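Local coordinates for ABC transporter periplasmic-binding protein YTFQ (Escherichia coli, PDB 2VK2), which binds alpha- and beta-galactofuranose in the periplasm as the solute-binding protein of an ABC sugar transporter, at residues Trp119-Val124 with Lys155-Ile160; Lys234-Gly239 with Tyr280-Ala285. All coordinates share one frame; numbering follows the deposited sequence.

Overall arrangement
Both contacts belong to the lobe built on the mixed sheet that includes strands 129-135, 160-167, 243-246 and 278-280, and each packs a helix end against a loop. Their centres lie about 21 Å apart. Interaction 1 is the more buried: helix 109-124 meets the loop that leads into strand 160-167, an outermost strand. Interaction 2 is partly buried. There helix 230-237 meets the loop after strand 278-280, the other outermost strand. Mostly branched aliphatic groups, with an alanine, an asparagine and one bridging water, make up interaction 1. Interaction 2 relies on methionine, proline and alanine. The two touch where Trp-119 NE1 comes 3.6 Å from Leu-281 CD2, a packing contact.

Interaction 1: Trp119-Val124 with Lys155-Ile160; sequences WLVKEV and KNAPNI
The flat amide of Asn-159 meets Val-124 at its nitrogen end, with ND2 3.7 Å from the valine CG2. The same ND2 gives a hydrogen bond to Lys-127 O and another to a water. That water in turn donates to Val-121 O, so it bridges loop and helix. The other flat group, the Trp-119 ring, carries Glu-123 CB over the rim of one face, from the next turn of its own helix. Ile-160 fills the middle of the contact. Its CG1 lies beside the backbone N (chi1 -57°) and the chain then runs straight on, which brings CD1 to 3.8 Å from Val-121 CG2. The two side chains cross at about a right angle. CD1 also reaches Val-124 CG2 at 4.0 Å. The other branch, CG2, rests on Leu-120 CD2. Val-121 CG2 touches Ala-157 CB as well, at 4.0 Å. With an alanine in place of Ile-160, Leu-120, Val-121 and Val-124 would probably lose their shared apolar partner, and a gap would open beneath the helix. The C-terminal end of helix 109-124 thus packs on the turn that closes the beta-alpha-beta unit 129-135/141-153/160-167, in the alpha/beta lobe of a periplasmic binding protein.

Interaction 2: Lys234-Gly239 with Tyr280-Ala285; sequences KAMMDG and YLPDTA
Met-236 and Ala-285 make the tight part of this contact, with their CB atoms 3.7 Å apart. The methionine CG lies beside its backbone N (chi1 -72°), and the chain is extended from there to the methyl. It therefore runs across Pro-282 at about a right angle and lies along the loop backbone. SD sits 3.7 Å from Pro-282 N and equally near Leu-281 C. The terminal CE ends 3.4 Å from Tyr-280 O. Ser-244 and Ala-241 also touch this buried side chain.

The outer side is looser. Pro-282 is exposed, and its CB stands 4.1 Å from Met-236 CB. Met-237 is exposed too. It meets Ala-285 through CG, at 3.9 Å from the alanine CB, then bends at chi3 (72°). It also packs on Lys-286 and Leu-289 of helix 285-291.

The contact joins the end of helix 230-237 to the turn between edge strand 278-280 and helix 285-291. It lies outside the sugar pocket: the Tyr-280 side chain is about 14 Å from the bound galactofuranose. Side chain meets side chain through carbon alone, while SD and CE of Met-236 rest on backbone; the hold probably comes from close fit and from burial of Met-236.

Interaction 1: Trp119-Val124 with Lys155-Ile160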
loop_
_atom_site.group_PDB
_atom_site.type_symbol
_atom_site.label_atom_id
_atom_site.label_comp_id
_atom_site.label_asym_id
_atom_site.label_seq_id
_atom_site.Cartn_x
_atom_site.Cartn_y
_atom_site.Cartn_z
ATOM N N TRP A 119 -14.078 -5.662 -10.710
ATOM C CA TRP A 119 -13.471 -6.084 -11.966
ATOM C C TRP A 119 -13.574 -7.601 -12.128
ATOM O O TRP A 119 -13.961 -8.091 -13.192
ATOM C CB TRP A 119 -12.006 -5.635 -12.058
ATOM C CG TRP A 119 -11.292 -6.346 -13.155
ATOM C CD1 TRP A 119 -11.322 -6.042 -14.481
ATOM C CD2 TRP A 119 -10.488 -7.522 -13.027
ATOM N NE1 TRP A 119 -10.574 -6.950 -15.189
ATOM C CE2 TRP A 119 -10.048 -7.868 -14.321
ATOM C CE3 TRP A 119 -10.088 -8.313 -11.945
ATOM C CZ2 TRP A 119 -9.230 -8.971 -14.559
ATOM C CZ3 TRP A 119 -9.274 -9.406 -12.183
ATOM C CH2 TRP A 119 -8.853 -9.724 -13.481
ATOM N N LEU A 120 -13.235 -8.339 -11.074
ATOM C CA LEU A 120 -13.251 -9.801 -11.119
ATOM C C LEU A 120 -14.651 -10.357 -11.360
ATOM O O LEU A 120 -14.823 -11.282 -12.153
ATOM C CB LEU A 120 -12.674 -10.388 -9.827
ATOM C CG LEU A 120 -12.578 -11.916 -9.787
ATOM C CD1 LEU A 120 -11.594 -12.433 -10.833
ATOM C CD2 LEU A 120 -12.184 -12.383 -8.398
ATOM N N VAL A 121 -15.645 -9.793 -10.680
ATOM C CA VAL A 121 -17.032 -10.218 -10.859
ATOM C C VAL A 121 -17.433 -10.126 -12.332
ATOM O O VAL A 121 -18.014 -11.064 -12.883
ATOM C CB VAL A 121 -18.001 -9.378 -9.991
ATOM C CG1 VAL A 121 -19.453 -9.677 -10.351
ATOM C CG2 VAL A 121 -17.759 -9.645 -8.514
ATOM N N LYS A 122 -17.111 -9.001 -12.966
ATOM C CA LYS A 122 -17.405 -8.809 -14.386
ATOM C C LYS A 122 -16.587 -9.749 -15.273
ATOM O O LYS A 122 -17.111 -10.312 -16.238
ATOM C CB LYS A 122 -17.143 -7.357 -14.794
ATOM C CG LYS A 122 -18.155 -6.368 -14.256
ATOM C CD LYS A 122 -17.738 -4.938 -14.539
ATOM N N GLU A 123 -15.310 -9.920 -14.943
ATOM C CA GLU A 123 -14.394 -10.741 -15.739
ATOM C C GLU A 123 -14.841 -12.202 -15.821
ATOM O O GLU A 123 -14.877 -12.781 -16.907
ATOM C CB GLU A 123 -12.976 -10.652 -15.163
ATOM C CG GLU A 123 -11.910 -11.454 -15.914
ATOM C CD GLU A 123 -11.600 -10.908 -17.298
ATOM O OE1 GLU A 123 -11.845 -9.708 -17.550
ATOM O OE2 GLU A 123 -11.097 -11.689 -18.132
ATOM N N VAL A 124 -15.177 -12.803 -14.683
ATOM C CA VAL A 124 -15.552 -14.222 -14.677
ATOM C C VAL A 124 -17.023 -14.454 -15.047
ATOM O O VAL A 124 -17.395 -15.567 -15.416
ATOM C CB VAL A 124 -15.192 -14.922 -13.347
ATOM C CG1 VAL A 124 -13.709 -14.745 -13.053
ATOM C CG2 VAL A 124 -16.049 -14.414 -12.196
ATOM N N LYS A 155 -19.347 -10.442 -2.683
ATOM C CA LYS A 155 -20.342 -11.082 -1.810
ATOM C C LYS A 155 -21.573 -11.598 -2.563
ATOM O O LYS A 155 -22.083 -12.676 -2.250
ATOM C CB LYS A 155 -20.783 -10.123 -0.698
ATOM C CG LYS A 155 -21.336 -10.820 0.539
ATOM C CD LYS A 155 -20.219 -11.361 1.423
ATOM C CE LYS A 155 -20.768 -12.090 2.639
ATOM N NZ LYS A 155 -21.504 -13.329 2.266
ATOM N N ASN A 156 -22.041 -10.836 -3.549
ATOM C CA ASN A 156 -23.210 -11.230 -4.343
ATOM C C ASN A 156 -22.847 -12.078 -5.572
ATOM O O ASN A 156 -23.676 -12.275 -6.461
ATOM C CB ASN A 156 -24.004 -9.989 -4.774
ATOM C CG ASN A 156 -25.435 -10.320 -5.190
ATOM O OD1 ASN A 156 -26.106 -11.136 -4.558
ATOM N ND2 ASN A 156 -25.904 -9.685 -6.258
ATOM N N ALA A 157 -21.610 -12.571 -5.612
ATOM C CA ALA A 157 -21.141 -13.457 -6.673
ATOM C C ALA A 157 -20.575 -14.722 -6.029
ATOM O O ALA A 157 -19.361 -14.904 -5.976
ATOM C CB ALA A 157 -20.080 -12.756 -7.516
ATOM N N PRO A 158 -21.458 -15.604 -5.523
ATOM C CA PRO A 158 -21.005 -16.787 -4.786
ATOM C C PRO A 158 -20.257 -17.817 -5.642
ATOM O O PRO A 158 -19.668 -18.755 -5.102
ATOM C CB PRO A 158 -22.306 -17.371 -4.222
ATOM C CG PRO A 158 -23.362 -16.895 -5.132
ATOM C CD PRO A 158 -22.929 -15.543 -5.610
ATOM N N ASN A 159 -20.371 -17.694 -6.943
ATOM C CA ASN A 159 -19.446 -18.363 -7.862
ATOM C C ASN A 159 -17.975 -18.040 -7.563
ATOM O O ASN A 159 -17.086 -18.829 -7.887
ATOM C CB ASN A 159 -19.781 -18.039 -9.331
ATOM C CG ASN A 159 -19.604 -16.563 -9.681
ATOM O OD1 ASN A 159 -20.165 -15.684 -9.021
ATOM N ND2 ASN A 159 -18.808 -16.285 -10.704
ATOM N N ILE A 160 -17.635 -16.920 -6.980
ATOM C CA ILE A 160 -16.289 -16.564 -6.548
ATOM C C ILE A 160 -16.121 -16.945 -5.076
ATOM O O ILE A 160 -16.917 -16.536 -4.225
ATOM C CB ILE A 160 -16.021 -15.058 -6.730
ATOM C CG1 ILE A 160 -16.248 -14.656 -8.191
ATOM C CG2 ILE A 160 -14.602 -14.705 -6.292
ATOM C CD1 ILE A 160 -16.209 -13.160 -8.433
HETATM O O HOH W 1 -19.132 -13.290 -11.616
#

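Interaction 2: Lys234-Gly239 with Tyr280-Ala285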
loop_
_atom_site.group_PDB
_atom_site.type_symbol
_atom_site.label_atom_id
_atom_site.label_comp_id
_atom_site.label_asym_id
_atom_site.label_seq_id
_atom_site.Cartn_x
_atom_site.Cartn_y
_atom_site.Cartn_z
ATOM N N LYS A 234 4.594 -3.728 -16.944
ATOM C CA LYS A 234 5.451 -4.591 -17.757
ATOM C C LYS A 234 4.864 -5.998 -17.846
ATOM O O LYS A 234 4.853 -6.604 -18.918
ATOM C CB LYS A 234 6.871 -4.642 -17.188
ATOM C CG LYS A 234 7.617 -3.330 -17.315
ATOM C CD LYS A 234 9.061 -3.452 -16.882
ATOM C CE LYS A 234 9.780 -2.127 -17.037
ATOM N NZ LYS A 234 11.247 -2.248 -16.821
ATOM N N ALA A 235 4.359 -6.510 -16.726
ATOM C CA ALA A 235 3.709 -7.816 -16.709
ATOM C C ALA A 235 2.460 -7.823 -17.589
ATOM O O ALA A 235 2.234 -8.772 -18.340
ATOM C CB ALA A 235 3.358 -8.213 -15.287
ATOM N N MET A 236 1.659 -6.763 -17.507
ATOM C CA MET A 236 0.473 -6.637 -18.356
ATOM C C MET A 236 0.833 -6.658 -19.839
ATOM O O MET A 236 0.158 -7.308 -20.638
ATOM C CB MET A 236 -0.289 -5.348 -18.054
ATOM C CG MET A 236 -1.026 -5.349 -16.730
ATOM S SD MET A 236 -1.962 -3.830 -16.530
ATOM C CE MET A 236 -2.542 -4.016 -14.846
ATOM N N MET A 237 1.892 -5.943 -20.203
ATOM C CA MET A 237 2.329 -5.885 -21.599
ATOM C C MET A 237 2.802 -7.249 -22.119
ATOM O O MET A 237 2.690 -7.526 -23.314
ATOM C CB MET A 237 3.414 -4.824 -21.765
ATOM C CG MET A 237 2.874 -3.411 -21.615
ATOM S SD MET A 237 4.160 -2.169 -21.444
ATOM C CE MET A 237 4.823 -2.145 -23.106
ATOM N N ASP A 238 3.309 -8.095 -21.222
ATOM C CA ASP A 238 3.686 -9.472 -21.562
ATOM C C ASP A 238 2.526 -10.464 -21.441
ATOM O O ASP A 238 2.713 -11.663 -21.661
ATOM C CB ASP A 238 4.847 -9.945 -20.675
ATOM C CG ASP A 238 6.172 -9.315 -21.055
ATOM O OD1 ASP A 238 6.309 -8.832 -22.199
ATOM O OD2 ASP A 238 7.088 -9.314 -20.206
ATOM N N GLY A 239 1.339 -9.973 -21.090
ATOM C CA GLY A 239 0.146 -10.814 -20.991
ATOM C C GLY A 239 0.041 -11.622 -19.708
ATOM O O GLY A 239 -0.755 -12.559 -19.634
ATOM N N TYR A 280 -6.529 0.127 -13.593
ATOM C CA TYR A 280 -5.857 0.046 -14.883
ATOM C C TYR A 280 -5.759 -1.399 -15.349
ATOM O O TYR A 280 -5.464 -2.305 -14.566
ATOM C CB TYR A 280 -4.474 0.688 -14.802
ATOM C CG TYR A 280 -4.538 2.195 -14.723
ATOM C CD1 TYR A 280 -4.947 2.951 -15.817
ATOM C CD2 TYR A 280 -4.203 2.868 -13.552
ATOM C CE1 TYR A 280 -5.019 4.333 -15.751
ATOM C CE2 TYR A 280 -4.269 4.253 -13.478
ATOM C CZ TYR A 280 -4.677 4.978 -14.580
ATOM O OH TYR A 280 -4.744 6.351 -14.515
ATOM N N LEU A 281 -6.021 -1.590 -16.639
ATOM C CA LEU A 281 -6.001 -2.897 -17.286
ATOM C C LEU A 281 -4.957 -2.860 -18.409
ATOM O O LEU A 281 -4.423 -1.795 -18.705
ATOM C CB LEU A 281 -7.398 -3.219 -17.830
ATOM C CG LEU A 281 -8.536 -3.132 -16.804
ATOM C CD1 LEU A 281 -9.882 -3.374 -17.470
ATOM C CD2 LEU A 281 -8.328 -4.111 -15.652
ATOM N N PRO A 282 -4.642 -4.020 -19.020
ATOM C CA PRO A 282 -3.566 -4.069 -20.020
ATOM C C PRO A 282 -3.689 -3.099 -21.200
ATOM O O PRO A 282 -2.667 -2.713 -21.764
ATOM C CB PRO A 282 -3.616 -5.521 -20.505
ATOM C CG PRO A 282 -4.148 -6.268 -19.327
ATOM C CD PRO A 282 -5.204 -5.360 -18.780
ATOM N N ASP A 283 -4.907 -2.698 -21.556
ATOM C CA ASP A 283 -5.113 -1.775 -22.680
ATOM C C ASP A 283 -4.479 -0.392 -22.472
ATOM O O ASP A 283 -4.254 0.331 -23.441
ATOM C CB ASP A 283 -6.607 -1.631 -23.005
ATOM C CG ASP A 283 -7.393 -0.947 -21.898
ATOM O OD1 ASP A 283 -7.053 -1.136 -20.712
ATOM O OD2 ASP A 283 -8.360 -0.223 -22.216
ATOM N N THR A 284 -4.193 -0.030 -21.222
ATOM C CA THR A 284 -3.537 1.244 -20.906
ATOM C C THR A 284 -2.145 1.069 -20.287
ATOM O O THR A 284 -1.541 2.044 -19.839
ATOM C CB THR A 284 -4.397 2.070 -19.929
ATOM O OG1 THR A 284 -4.568 1.341 -18.709
ATOM C CG2 THR A 284 -5.761 2.369 -20.533
ATOM N N ALA A 285 -1.636 -0.163 -20.271
ATOM C CA ALA A 285 -0.391 -0.489 -19.560
ATOM C C ALA A 285 0.822 0.274 -20.084
ATOM O O ALA A 285 1.618 0.796 -19.301
ATOM C CB ALA A 285 -0.129 -1.989 -19.608
#